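Local coordinates for protein Non-atp dependent l-selective hydantoinase (Arthrobacter aurescens, PDB 1GKR) that hydrolyses hydantoin derivatives with two zinc ions per subunit, favouring aryl over alkyl compounds, with a stereoselectivity that depends on the substrate, at residues A[171-175]-A[176-180]; A[298-302]-A[303-307]; A[360-363]-A[364-368]; A[378-382]-A[383-387]; A[439-442]-A[443-447]. One frame throughout, in Å; residues are numbered along the deposited sequence.

Interaction 1 of 5, residues A[171-175]-A[176-180]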
loop_
_atom_site.group_PDB
_atom_site.type_symbol
_atom_site.label_atom_id
_atom_site.label_comp_id
_atom_site.label_asym_id
_atom_site.label_seq_id
_atom_site.Cartn_x
_atom_site.Cartn_y
_atom_site.Cartn_z
ATOM N N GLN A 171 26.498 -7.117 -1.516
ATOM C CA GLN A 171 26.727 -8.261 -2.388
ATOM C C GLN A 171 27.728 -9.233 -1.787
ATOM O O GLN A 171 27.504 -10.441 -1.835
ATOM C CB GLN A 171 27.215 -7.818 -3.751
ATOM C CG GLN A 171 26.239 -6.938 -4.471
ATOM C CD GLN A 171 26.756 -6.509 -5.821
ATOM O OE1 GLN A 171 27.909 -6.076 -5.958
ATOM N NE2 GLN A 171 25.904 -6.615 -6.834
ATOM N N GLU A 172 28.829 -8.741 -1.225
ATOM C CA GLU A 172 29.781 -9.675 -0.629
ATOM C C GLU A 172 29.114 -10.448 0.503
ATOM O O GLU A 172 29.230 -11.669 0.570
ATOM C CB GLU A 172 31.019 -8.963 -0.085
ATOM C CG GLU A 172 32.230 -8.983 -1.014
ATOM C CD GLU A 172 32.693 -10.391 -1.385
ATOM O OE1 GLU A 172 32.983 -11.200 -0.476
ATOM O OE2 GLU A 172 32.774 -10.683 -2.597
ATOM N N ILE A 173 28.416 -9.733 1.386
ATOM C CA ILE A 173 27.733 -10.353 2.517
ATOM C C ILE A 173 26.770 -11.444 2.066
ATOM O O ILE A 173 26.684 -12.505 2.693
ATOM C CB ILE A 173 26.933 -9.320 3.339
ATOM C CG1 ILE A 173 27.883 -8.309 3.979
ATOM C CG2 ILE A 173 26.138 -10.023 4.413
ATOM C CD1 ILE A 173 28.920 -8.942 4.890
ATOM N N ALA A 174 26.044 -11.188 0.983
ATOM C CA ALA A 174 25.096 -12.166 0.478
ATOM C C ALA A 174 25.820 -13.405 0.006
ATOM O O ALA A 174 25.381 -14.523 0.263
ATOM C CB ALA A 174 24.295 -11.585 -0.655
ATOM N N ALA A 175 26.936 -13.199 -0.681
ATOM C CA ALA A 175 27.723 -14.302 -1.208
ATOM C C ALA A 175 28.388 -15.150 -0.122
ATOM O O ALA A 175 28.665 -16.321 -0.341
ATOM C CB ALA A 175 28.768 -13.768 -2.159
ATOM N N CYS A 176 28.652 -14.560 1.039
ATOM C CA CYS A 176 29.281 -15.284 2.146
ATOM C C CYS A 176 28.222 -15.916 3.017
ATOM O O CYS A 176 28.518 -16.811 3.805
ATOM C CB CYS A 176 30.108 -14.340 3.027
ATOM S SG CYS A 176 31.568 -13.665 2.238
ATOM N N GLY A 177 26.993 -15.426 2.879
ATOM C CA GLY A 177 25.894 -15.928 3.681
ATOM C C GLY A 177 26.037 -15.420 5.101
ATOM O O GLY A 177 25.670 -16.099 6.064
ATOM N N SER A 178 26.584 -14.217 5.231
ATOM C CA SER A 178 26.800 -13.617 6.529
ATOM C C SER A 178 25.637 -12.694 6.855
ATOM O O SER A 178 24.555 -12.831 6.292
ATOM C CB SER A 178 28.113 -12.833 6.514
ATOM O OG SER A 178 28.404 -12.283 7.789
ATOM N N VAL A 179 25.865 -11.758 7.769
ATOM C CA VAL A 179 24.850 -10.791 8.171
ATOM C C VAL A 179 25.497 -9.417 8.114
ATOM O O VAL A 179 26.669 -9.279 8.438
ATOM C CB VAL A 179 24.399 -11.027 9.635
ATOM C CG1 VAL A 179 23.310 -10.036 10.022
ATOM C CG2 VAL A 179 23.927 -12.435 9.800
ATOM N N ILE A 180 24.749 -8.408 7.688
ATOM C CA ILE A 180 25.267 -7.049 7.665
ATOM C C ILE A 180 24.295 -6.203 8.490
ATOM O O ILE A 180 23.076 -6.301 8.325
ATOM C CB ILE A 180 25.346 -6.471 6.236
ATOM C CG1 ILE A 180 25.815 -5.018 6.289
ATOM C CG2 ILE A 180 24.001 -6.524 5.570
ATOM C CD1 ILE A 180 27.249 -4.864 6.747
#

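Interaction 2 of 5, residues A[298-302]-A[303-307]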
loop_
_atom_site.group_PDB
_atom_site.type_symbol
_atom_site.label_atom_id
_atom_site.label_comp_id
_atom_site.label_asym_id
_atom_site.label_seq_id
_atom_site.Cartn_x
_atom_site.Cartn_y
_atom_site.Cartn_z
ATOM N N TRP A 298 6.345 0.878 22.220
ATOM C CA TRP A 298 6.009 -0.173 23.176
ATOM C C TRP A 298 4.953 -1.139 22.657
ATOM O O TRP A 298 4.978 -2.326 22.993
ATOM C CB TRP A 298 5.552 0.421 24.496
ATOM C CG TRP A 298 6.677 0.747 25.427
ATOM C CD1 TRP A 298 7.184 1.992 25.715
ATOM C CD2 TRP A 298 7.391 -0.174 26.256
ATOM N NE1 TRP A 298 8.158 1.899 26.678
ATOM C CE2 TRP A 298 8.309 0.584 27.030
ATOM C CE3 TRP A 298 7.345 -1.566 26.424
ATOM C CZ2 TRP A 298 9.174 -0.004 27.960
ATOM C CZ3 TRP A 298 8.204 -2.157 27.348
ATOM C CH2 TRP A 298 9.107 -1.373 28.107
ATOM N N GLU A 299 4.023 -0.638 21.851
ATOM C CA GLU A 299 2.996 -1.500 21.279
ATOM C C GLU A 299 3.648 -2.408 20.244
ATOM O O GLU A 299 3.434 -3.616 20.216
ATOM C CB GLU A 299 1.922 -0.671 20.596
ATOM C CG GLU A 299 0.938 -0.015 21.530
ATOM C CD GLU A 299 -0.042 0.874 20.782
ATOM O OE1 GLU A 299 -0.543 0.436 19.716
ATOM O OE2 GLU A 299 -0.313 2.002 21.261
ATOM N N GLN A 300 4.460 -1.808 19.390
ATOM C CA GLN A 300 5.136 -2.562 18.357
ATOM C C GLN A 300 5.991 -3.670 18.954
ATOM O O GLN A 300 6.097 -4.758 18.387
ATOM C CB GLN A 300 5.993 -1.618 17.521
ATOM C CG GLN A 300 5.202 -0.470 16.938
ATOM C CD GLN A 300 6.039 0.397 16.042
ATOM O OE1 GLN A 300 7.111 0.861 16.438
ATOM N NE2 GLN A 300 5.559 0.632 14.829
ATOM N N LEU A 301 6.589 -3.393 20.109
ATOM C CA LEU A 301 7.445 -4.369 20.766
ATOM C C LEU A 301 6.642 -5.603 21.152
ATOM O O LEU A 301 6.940 -6.711 20.719
ATOM C CB LEU A 301 8.074 -3.761 22.021
ATOM C CG LEU A 301 9.438 -4.251 22.519
ATOM C CD1 LEU A 301 9.406 -4.278 24.033
ATOM C CD2 LEU A 301 9.774 -5.614 21.980
ATOM N N GLU A 302 5.611 -5.406 21.964
ATOM C CA GLU A 302 4.789 -6.523 22.405
ATOM C C GLU A 302 4.086 -7.200 21.240
ATOM O O GLU A 302 3.811 -8.397 21.290
ATOM C CB GLU A 302 3.759 -6.049 23.437
ATOM C CG GLU A 302 2.809 -7.128 23.992
ATOM C CD GLU A 302 3.506 -8.328 24.655
ATOM O OE1 GLU A 302 4.507 -8.141 25.384
ATOM O OE2 GLU A 302 3.029 -9.470 24.459
ATOM N N ASN A 303 3.814 -6.447 20.182
ATOM C CA ASN A 303 3.122 -7.014 19.042
ATOM C C ASN A 303 3.982 -7.721 18.001
ATOM O O ASN A 303 3.464 -8.254 17.021
ATOM C CB ASN A 303 2.262 -5.943 18.382
ATOM C CG ASN A 303 1.032 -5.613 19.208
ATOM O OD1 ASN A 303 0.329 -6.513 19.658
ATOM N ND2 ASN A 303 0.764 -4.328 19.406
ATOM N N GLY A 304 5.292 -7.729 18.201
ATOM C CA GLY A 304 6.148 -8.422 17.259
ATOM C C GLY A 304 6.772 -7.658 16.108
ATOM O O GLY A 304 7.397 -8.290 15.261
ATOM N N LEU A 305 6.622 -6.335 16.050
ATOM C CA LEU A 305 7.230 -5.573 14.961
ATOM C C LEU A 305 8.709 -5.271 15.199
ATOM O O LEU A 305 9.437 -4.892 14.280
ATOM C CB LEU A 305 6.486 -4.267 14.725
ATOM C CG LEU A 305 5.174 -4.425 13.964
ATOM C CD1 LEU A 305 4.203 -5.201 14.813
ATOM C CD2 LEU A 305 4.614 -3.069 13.633
ATOM N N ILE A 306 9.155 -5.426 16.435
ATOM C CA ILE A 306 10.547 -5.187 16.750
ATOM C C ILE A 306 11.205 -6.545 16.930
ATOM O O ILE A 306 10.899 -7.270 17.859
ATOM C CB ILE A 306 10.652 -4.334 18.001
ATOM C CG1 ILE A 306 10.078 -2.949 17.680
ATOM C CG2 ILE A 306 12.085 -4.279 18.472
ATOM C CD1 ILE A 306 10.239 -1.936 18.767
ATOM N N ASP A 307 12.112 -6.883 16.030
ATOM C CA ASP A 307 12.768 -8.182 16.050
ATOM C C ASP A 307 13.776 -8.467 17.146
ATOM O O ASP A 307 13.778 -9.560 17.710
ATOM C CB ASP A 307 13.406 -8.430 14.691
ATOM C CG ASP A 307 12.401 -8.336 13.578
ATOM O OD1 ASP A 307 11.530 -9.227 13.536
ATOM O OD2 ASP A 307 12.461 -7.375 12.769
HETATM O O HOH W 1 8.591 -7.381 18.688
#

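Interaction 3 of 5, residues A[360-363]-A[364-368]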
loop_
_atom_site.group_PDB
_atom_site.type_symbol
_atom_site.label_atom_id
_atom_site.label_comp_id
_atom_site.label_asym_id
_atom_site.label_seq_id
_atom_site.Cartn_x
_atom_site.Cartn_y
_atom_site.Cartn_z
ATOM N N LEU A 360 9.830 -11.053 25.595
ATOM C CA LEU A 360 11.124 -10.558 26.036
ATOM C C LEU A 360 12.201 -11.565 25.689
ATOM O O LEU A 360 13.250 -11.204 25.169
ATOM C CB LEU A 360 11.120 -10.313 27.545
ATOM C CG LEU A 360 12.388 -9.675 28.125
ATOM C CD1 LEU A 360 12.040 -8.870 29.357
ATOM C CD2 LEU A 360 13.402 -10.742 28.460
ATOM N N VAL A 361 11.946 -12.832 25.976
ATOM C CA VAL A 361 12.929 -13.858 25.668
ATOM C C VAL A 361 13.150 -13.996 24.164
ATOM O O VAL A 361 14.248 -14.318 23.710
ATOM C CB VAL A 361 12.510 -15.218 26.270
ATOM C CG1 VAL A 361 13.285 -16.360 25.634
ATOM C CG2 VAL A 361 12.777 -15.193 27.753
ATOM N N GLU A 362 12.107 -13.730 23.390
ATOM C CA GLU A 362 12.206 -13.835 21.944
ATOM C C GLU A 362 13.116 -12.769 21.350
ATOM O O GLU A 362 13.989 -13.078 20.527
ATOM C CB GLU A 362 10.826 -13.721 21.301
ATOM C CG GLU A 362 10.847 -14.003 19.813
ATOM C CD GLU A 362 9.518 -13.745 19.143
ATOM O OE1 GLU A 362 8.903 -12.694 19.446
ATOM O OE2 GLU A 362 9.099 -14.578 18.305
ATOM N N VAL A 363 12.918 -11.519 21.770
ATOM C CA VAL A 363 13.715 -10.413 21.242
ATOM C C VAL A 363 15.101 -10.214 21.888
ATOM O O VAL A 363 15.979 -9.573 21.291
ATOM C CB VAL A 363 12.947 -9.083 21.345
ATOM C CG1 VAL A 363 11.611 -9.195 20.664
ATOM C CG2 VAL A 363 12.773 -8.705 22.785
ATOM N N MET A 364 15.301 -10.754 23.091
ATOM C CA MET A 364 16.573 -10.602 23.783
ATOM C C MET A 364 17.437 -11.843 23.786
ATOM O O MET A 364 18.616 -11.763 24.142
ATOM C CB MET A 364 16.361 -10.134 25.229
ATOM C CG MET A 364 15.846 -8.728 25.299
ATOM S SD MET A 364 15.752 -8.055 26.944
ATOM C CE MET A 364 17.383 -7.346 27.108
ATOM N N CYS A 365 16.870 -12.984 23.395
ATOM C CA CYS A 365 17.634 -14.224 23.380
ATOM C C CYS A 365 17.543 -14.992 22.075
ATOM O O CYS A 365 18.541 -15.193 21.390
ATOM C CB CYS A 365 17.175 -15.147 24.509
ATOM S SG CYS A 365 17.053 -14.365 26.136
ATOM N N GLU A 366 16.337 -15.422 21.734
ATOM C CA GLU A 366 16.130 -16.219 20.536
ATOM C C GLU A 366 16.478 -15.596 19.190
ATOM O O GLU A 366 17.372 -16.099 18.504
ATOM C CB GLU A 366 14.694 -16.733 20.519
ATOM C CG GLU A 366 14.480 -17.914 21.446
ATOM C CD GLU A 366 13.016 -18.198 21.729
ATOM O OE1 GLU A 366 12.190 -17.992 20.812
ATOM O OE2 GLU A 366 12.706 -18.645 22.863
ATOM N N LYS A 367 15.791 -14.523 18.803
ATOM C CA LYS A 367 16.056 -13.916 17.507
ATOM C C LYS A 367 17.509 -13.482 17.299
ATOM O O LYS A 367 18.114 -13.784 16.262
ATOM C CB LYS A 367 15.099 -12.744 17.258
ATOM C CG LYS A 367 13.951 -13.086 16.319
ATOM C CD LYS A 367 12.800 -12.088 16.468
ATOM C CE LYS A 367 11.703 -12.341 15.438
ATOM N NZ LYS A 367 11.386 -13.799 15.360
ATOM N N PRO A 368 18.086 -12.744 18.259
ATOM C CA PRO A 368 19.477 -12.388 17.974
ATOM C C PRO A 368 20.344 -13.631 17.670
ATOM O O PRO A 368 21.074 -13.647 16.690
ATOM C CB PRO A 368 19.908 -11.611 19.228
ATOM C CG PRO A 368 18.793 -11.875 20.243
ATOM C CD PRO A 368 17.574 -12.030 19.440
#

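Interaction 4 of 5, residues A[378-382]-A[383-387]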
loop_
_atom_site.group_PDB
_atom_site.type_symbol
_atom_site.label_atom_id
_atom_site.label_comp_id
_atom_site.label_asym_id
_atom_site.label_seq_id
_atom_site.Cartn_x
_atom_site.Cartn_y
_atom_site.Cartn_z
ATOM N N LYS A 378 23.300 -20.847 21.656
ATOM C CA LYS A 378 22.915 -19.755 22.562
ATOM C C LYS A 378 21.465 -19.376 22.288
ATOM O O LYS A 378 20.923 -19.725 21.254
ATOM C CB LYS A 378 23.785 -18.518 22.323
ATOM C CG LYS A 378 25.268 -18.750 22.448
ATOM C CD LYS A 378 25.636 -19.136 23.859
ATOM C CE LYS A 378 27.127 -19.366 23.982
ATOM N NZ LYS A 378 27.500 -19.678 25.383
ATOM N N GLY A 379 20.817 -18.670 23.201
ATOM C CA GLY A 379 19.459 -18.264 22.896
ATOM C C GLY A 379 18.303 -19.115 23.361
ATOM O O GLY A 379 17.183 -18.632 23.293
ATOM N N THR A 380 18.539 -20.365 23.764
ATOM C CA THR A 380 17.480 -21.237 24.312
ATOM C C THR A 380 18.075 -22.297 25.192
ATOM O O THR A 380 19.286 -22.504 25.211
ATOM C CB THR A 380 16.614 -22.049 23.278
ATOM O OG1 THR A 380 17.440 -22.574 22.233
ATOM C CG2 THR A 380 15.474 -21.206 22.736
ATOM N N LEU A 381 17.195 -22.977 25.911
ATOM C CA LEU A 381 17.590 -24.051 26.785
ATOM C C LEU A 381 16.996 -25.352 26.239
ATOM O O LEU A 381 15.915 -25.765 26.632
ATOM C CB LEU A 381 17.083 -23.789 28.208
ATOM C CG LEU A 381 17.884 -23.005 29.263
ATOM C CD1 LEU A 381 19.300 -22.765 28.794
ATOM C CD2 LEU A 381 17.177 -21.707 29.573
ATOM N N GLN A 382 17.680 -25.981 25.299
ATOM C CA GLN A 382 17.195 -27.243 24.767
ATOM C C GLN A 382 18.304 -28.250 24.942
ATOM O O GLN A 382 19.423 -27.881 25.269
ATOM C CB GLN A 382 16.850 -27.122 23.292
ATOM C CG GLN A 382 15.746 -26.128 23.016
ATOM C CD GLN A 382 15.304 -26.138 21.565
ATOM O OE1 GLN A 382 14.819 -25.126 21.039
ATOM N NE2 GLN A 382 15.461 -27.289 20.908
ATOM N N VAL A 383 18.011 -29.526 24.741
ATOM C CA VAL A 383 19.054 -30.519 24.883
ATOM C C VAL A 383 20.078 -30.201 23.803
ATOM O O VAL A 383 19.721 -30.059 22.631
ATOM C CB VAL A 383 18.484 -31.941 24.714
ATOM C CG1 VAL A 383 19.597 -32.932 24.409
ATOM C CG2 VAL A 383 17.760 -32.351 25.990
ATOM N N GLY A 384 21.339 -30.042 24.214
ATOM C CA GLY A 384 22.409 -29.726 23.284
ATOM C C GLY A 384 22.933 -28.294 23.336
ATOM O O GLY A 384 24.047 -28.028 22.871
ATOM N N SER A 385 22.142 -27.369 23.880
ATOM C CA SER A 385 22.549 -25.962 23.987
ATOM C C SER A 385 23.511 -25.744 25.149
ATOM O O SER A 385 23.573 -26.562 26.076
ATOM C CB SER A 385 21.337 -25.068 24.257
ATOM O OG SER A 385 20.252 -25.378 23.418
ATOM N N ASP A 386 24.254 -24.640 25.117
ATOM C CA ASP A 386 25.135 -24.329 26.236
ATOM C C ASP A 386 24.190 -24.005 27.393
ATOM O O ASP A 386 23.160 -23.362 27.205
ATOM C CB ASP A 386 25.991 -23.096 25.959
ATOM C CG ASP A 386 27.078 -23.346 24.929
ATOM O OD1 ASP A 386 27.299 -24.519 24.564
ATOM O OD2 ASP A 386 27.718 -22.355 24.493
ATOM N N ALA A 387 24.525 -24.459 28.588
ATOM C CA ALA A 387 23.682 -24.185 29.740
ATOM C C ALA A 387 23.861 -22.729 30.176
ATOM O O ALA A 387 24.614 -22.444 31.109
ATOM C CB ALA A 387 24.037 -25.136 30.894
HETATM O O HOH W 2 15.119 -29.744 23.312
#

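Interaction 5 of 5, residues A[439-442]-A[443-447]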
loop_
_atom_site.group_PDB
_atom_site.type_symbol
_atom_site.label_atom_id
_atom_site.label_comp_id
_atom_site.label_asym_id
_atom_site.label_seq_id
_atom_site.Cartn_x
_atom_site.Cartn_y
_atom_site.Cartn_z
ATOM N N VAL A 439 30.648 -11.238 40.827
ATOM C CA VAL A 439 31.168 -12.008 39.717
ATOM C C VAL A 439 32.080 -13.028 40.373
ATOM O O VAL A 439 32.879 -12.674 41.222
ATOM C CB VAL A 439 31.957 -11.155 38.733
ATOM C CG1 VAL A 439 32.608 -12.054 37.690
ATOM C CG2 VAL A 439 31.030 -10.152 38.069
ATOM N N LEU A 440 31.950 -14.292 39.985
ATOM C CA LEU A 440 32.731 -15.369 40.585
ATOM C C LEU A 440 33.678 -16.041 39.617
ATOM O O LEU A 440 34.184 -17.124 39.898
ATOM C CB LEU A 440 31.795 -16.446 41.121
ATOM C CG LEU A 440 30.615 -15.980 41.964
ATOM C CD1 LEU A 440 29.540 -17.059 41.994
ATOM C CD2 LEU A 440 31.099 -15.637 43.353
ATOM N N VAL A 441 33.933 -15.420 38.479
ATOM C CA VAL A 441 34.803 -16.070 37.518
ATOM C C VAL A 441 35.982 -15.167 37.118
ATOM O O VAL A 441 35.867 -13.937 37.128
ATOM C CB VAL A 441 33.945 -16.515 36.303
ATOM C CG1 VAL A 441 33.859 -15.408 35.272
ATOM C CG2 VAL A 441 34.482 -17.793 35.734
ATOM N N GLU A 442 37.124 -15.773 36.801
ATOM C CA GLU A 442 38.306 -14.997 36.424
ATOM C C GLU A 442 38.314 -14.545 34.975
ATOM O O GLU A 442 37.643 -15.119 34.125
ATOM C CB GLU A 442 39.593 -15.778 36.728
ATOM C CG GLU A 442 39.455 -17.305 36.760
ATOM C CD GLU A 442 39.031 -17.928 35.426
ATOM O OE1 GLU A 442 39.729 -17.709 34.404
ATOM O OE2 GLU A 442 38.004 -18.654 35.405
ATOM N N GLN A 443 39.079 -13.502 34.690
ATOM C CA GLN A 443 39.139 -13.000 33.333
ATOM C C GLN A 443 39.650 -14.062 32.370
ATOM O O GLN A 443 40.580 -14.791 32.677
ATOM C CB GLN A 443 40.015 -11.752 33.277
ATOM C CG GLN A 443 41.404 -11.928 33.823
ATOM C CD GLN A 443 42.203 -10.636 33.741
ATOM O OE1 GLN A 443 41.911 -9.660 34.450
ATOM N NE2 GLN A 443 43.209 -10.617 32.866
ATOM N N GLY A 444 39.022 -14.156 31.207
ATOM C CA GLY A 444 39.442 -15.142 30.234
ATOM C C GLY A 444 38.491 -16.318 30.191
ATOM O O GLY A 444 38.559 -17.157 29.285
ATOM N N PHE A 445 37.604 -16.387 31.178
ATOM C CA PHE A 445 36.628 -17.460 31.239
ATOM C C PHE A 445 35.775 -17.519 29.962
ATOM O O PHE A 445 35.386 -18.608 29.521
ATOM C CB PHE A 445 35.715 -17.267 32.445
ATOM C CG PHE A 445 34.544 -18.201 32.466
ATOM C CD1 PHE A 445 34.714 -19.547 32.778
ATOM C CD2 PHE A 445 33.272 -17.746 32.129
ATOM C CE1 PHE A 445 33.632 -20.431 32.752
ATOM C CE2 PHE A 445 32.186 -18.620 32.099
ATOM C CZ PHE A 445 32.368 -19.964 32.411
ATOM N N GLY A 446 35.488 -16.350 29.383
ATOM C CA GLY A 446 34.687 -16.274 28.173
ATOM C C GLY A 446 35.277 -16.970 26.957
ATOM O O GLY A 446 36.476 -16.883 26.684
ATOM N N GLN A 447 34.421 -17.668 26.217
ATOM C CA GLN A 447 34.840 -18.381 25.022
ATOM C C GLN A 447 34.314 -17.672 23.784
ATOM O O GLN A 447 33.294 -16.982 23.819
ATOM C CB GLN A 447 34.261 -19.786 24.993
ATOM C CG GLN A 447 34.356 -20.545 26.268
ATOM C CD GLN A 447 35.626 -21.326 26.357
ATOM O OE1 GLN A 447 36.710 -20.754 26.496
ATOM N NE2 GLN A 447 35.511 -22.652 26.267
#

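Interaction 1 of 5, residues A[171-175]-A[176-180]
Ile173 O lies where the helix 163-176 ends and accepts from Ser178 N at 3.1 Å, a fairly straight bond (159° at the hydrogen), while Gly177 N bonds weakly to Ala174 O at 3.2 Å. Cys176 N still makes a helical bond to Glu172 O at 3.0 Å. Gly177 then turns the chain with a positive phi of 73°, a backbone angle that favours glycine.

The side chains of Ile173 and Ile180 meet beyond the turn and cross at about a right angle. CG1 of Ile173 reaches CB of Ile180 at 3.9 Å. With CG1 of Ile173 at chi1 -65°, the other branch, CG2, lies anti to the backbone N and rests against Ser178, 4.0 Å from its CB. A helix residue thus packs on the strand that follows it. Phe146 packs on both Ile173 and Ser178. Cys176 SG sits 3.9 Å from Glu172 OE1, and both residues pack on Arg136 of the helix 132-140.

Ile180 enters the parallel strand 179-182, which bonds to the strand 234-237 and leads to the zinc ligand His183. This is a Schellman motif with Gly177 as C-prime residue, here making an alpha-to-beta turn of the TIM barrel of this metallo-dependent hydrolase.

Interaction 2 of 5, residues A[298-302]-A[303-307]
Gln300 and Leu305 meet at the last turn of the helix 291-303, and their side chains cross at about a right angle. The CB of Gln300 rests on the CB of Leu305 at 3.9 Å and has CG1 of Ile306 a little farther off. The chain then runs out extended, CG opposite the carbonyl carbon (chi1 -55°). This carries the amide across Leu305, until NE2 is 4.0 Å from its methyl CD2. NE2 itself is held by Glu247 OE2 and Pro243 O, so the buried amide nitrogen has two acceptors. Leu305 also packs on Val246 and His250 of the helix 243-254.

The backbone closes the helix beside this pair. Gln300 O accepts from Leu305 N at 2.9 Å, and Leu301 O from Gly304 N at 3.2 Å. The second donor stands well above the carbonyl plane, 63° out of it, though its N-H points nearly straight at the oxygen. Asn303 N makes a helical bond to Glu299 O at 2.9 Å.

Leu301 O also takes a bond from water 1 at 2.7 Å, and that water donates to Ile306 O as well. It ties the helix end to the chain leaving it. Leu301 CD2 meets Ile306 CB at 4.3 Å, a looser apolar touch.

Gly304 has a positive phi and backbone angles suited to glycine. This is a Schellman motif ending a helix of the TIM barrel, just before the parallel strand 308-309.

Interaction 3 of 5, residues A[360-363]-A[364-368]
Leu360 and Met364 lie one turn apart on the helix 357-372, and the thioether forms the bump. Met364 SD settles beside the fork of Leu360, 3.9 Å from CD2 and equally near CG. CG of Met364 stands opposite its own carbonyl carbon (chi1 -69°), which lays the chain back along the preceding turn. Leu360 continues the patch onto Met345 and Leu346, while Met364 reaches Leu309 and Ser341. An alanine in place of Met364 would probably leave a gap beside the Leu360 fork and leave Leu309 without the thioether chain that packs on it.

Val361 offers a second ridge. Its CG1 touches Cys365 CB at 4.2 Å and Glu366 OE2 at 3.6 Å. That carboxylate has its own partner, Ser14 OG, bonded through OE1.

The helix widens here to a pi-type turn. Val361 O accepts twice, from Cys365 N at 3.0 Å, above the carbonyl plane, and from Glu366 N at 3.1 Å, within it. Lys367 N then bonds Glu362 O at 2.9 Å. Pro368 has no N-H to give, and the helix kinks there; Pro368 CD lies 3.5 Å from Val363 O.

Glu362 and Lys367 run side by side in the same direction. Their salt bridge is long, OE2 to NZ 3.8 Å, and Arg359 pairs with Glu362 OE1. The contact is apolar around Leu360, Val361 and Met364. The cations of Arg359 and Lys367 probably offset the negative charge of Glu362.

Interaction 4 of 5, residues A[378-382]-A[383-387]
The carboxylate of Asp386 receives Lys378 NZ at OD2, 2.8 Å away, on the anti lone pair that points away from OD1. The ammonium therefore approaches from the CB side of the carboxylate, and Lys378 CE lies close to the same oxygen. A second flat group, the carbonyl of Gln382, is met from above: Ser385 N bonds Gln382 O at 3.1 Å but stands 42° out of the carbonyl plane. This bond closes a type II beta turn from Gln382 to Ser385. Gly384 takes the third position, with a positive phi that suits glycine.

Ser385 adds a second link across the turn. Its OG, opposite the carbonyl carbon (chi1 -46°), accepts from Gln382 N at 3.2 Å, and it also bonds Pro376 O. The buried hydroxyl thus has two partners; Ser385 CB lies 3.4 Å from Thr380 O. Water 2 accepts from Val383 N at 3.2 Å and only weakly from Gln382 NE2.

Lys378 bends at chi2 (-64°) and brings NZ among three acids, since Asp388 and Asp120 also form salt bridges with it. So dense a set of carboxylates would probably keep the lysine charged. Gln377 NE2 holds OD2 of Asp386 too.

The loop joins the helix 357-372 to the strand 389-393. Lys378 and Leu381 pack on the strand 51-62, Gly384 and Ser385 bond to Val29 of the strand 28-33, and Val383 touches Ala34 of a neighbouring subunit.

Interaction 5 of 5, residues A[439-442]-A[443-447]
Val441 lays a methyl on the ring of Phe445. CG2 sits over one face, offset toward the rim, 3.7 Å from the ring centroid, and makes a CH-pi contact. The other methyl, CG1, is 3.9 Å from Phe445 CB. The two side chains cross at about a right angle. Phe445 CG is anti to the backbone N (chi1 171°), which sets the ring where Val441 CG2 can lie over its face.

Glu442 also reaches Phe445. Its chain bends at chi2, and OE2 comes within 4.0 Å of Phe445 CB. Its carboxylate plane is turned nearly perpendicular to the ring, 86° from it.

What positions these groups is the backbone. Phe445 N bonds Glu442 O at 3.2 Å, the donor tilted from the carbonyl plane, and Gly444 precedes it with a positive phi. Farther out, Arg429 makes a cation-pi contact with the ring, and Thr431 and Val433 of the strand 431-435 pack on it. Gly444 and Gly446 both bond the backbone of Leu117.

An alanine in place of Phe445 would probably leave the Val441 methyl without a surface to rest on and Arg429 without its aromatic partner.

This is a type II beta turn from Glu442 to Phe445, with glycine third. It lies at the surface, just after the strand 438-439, where Phe445 packs the chain against the strand 431-435.

Interactions 3 and 4 are buried, interactions 1 and 2 partly so, and interaction 5 lies at the surface. Interactions 1 and 2 do the same job at two places in the barrel: each ends a helix before a parallel strand, and backbone bonds dominate. Interaction 3 stays within one helix and is mostly apolar. It touches both neighbours: Ile306 O of interaction 2 packs on Val363 CG1 at 3.5 Å, and Gly379 O of interaction 4 meets Glu366 CG at 3.4 Å. Interactions 4 and 5 share the type II turn. The first is tied by charge and a hydroxyl, the second by an aromatic ring. Their centres are about 20 Å apart.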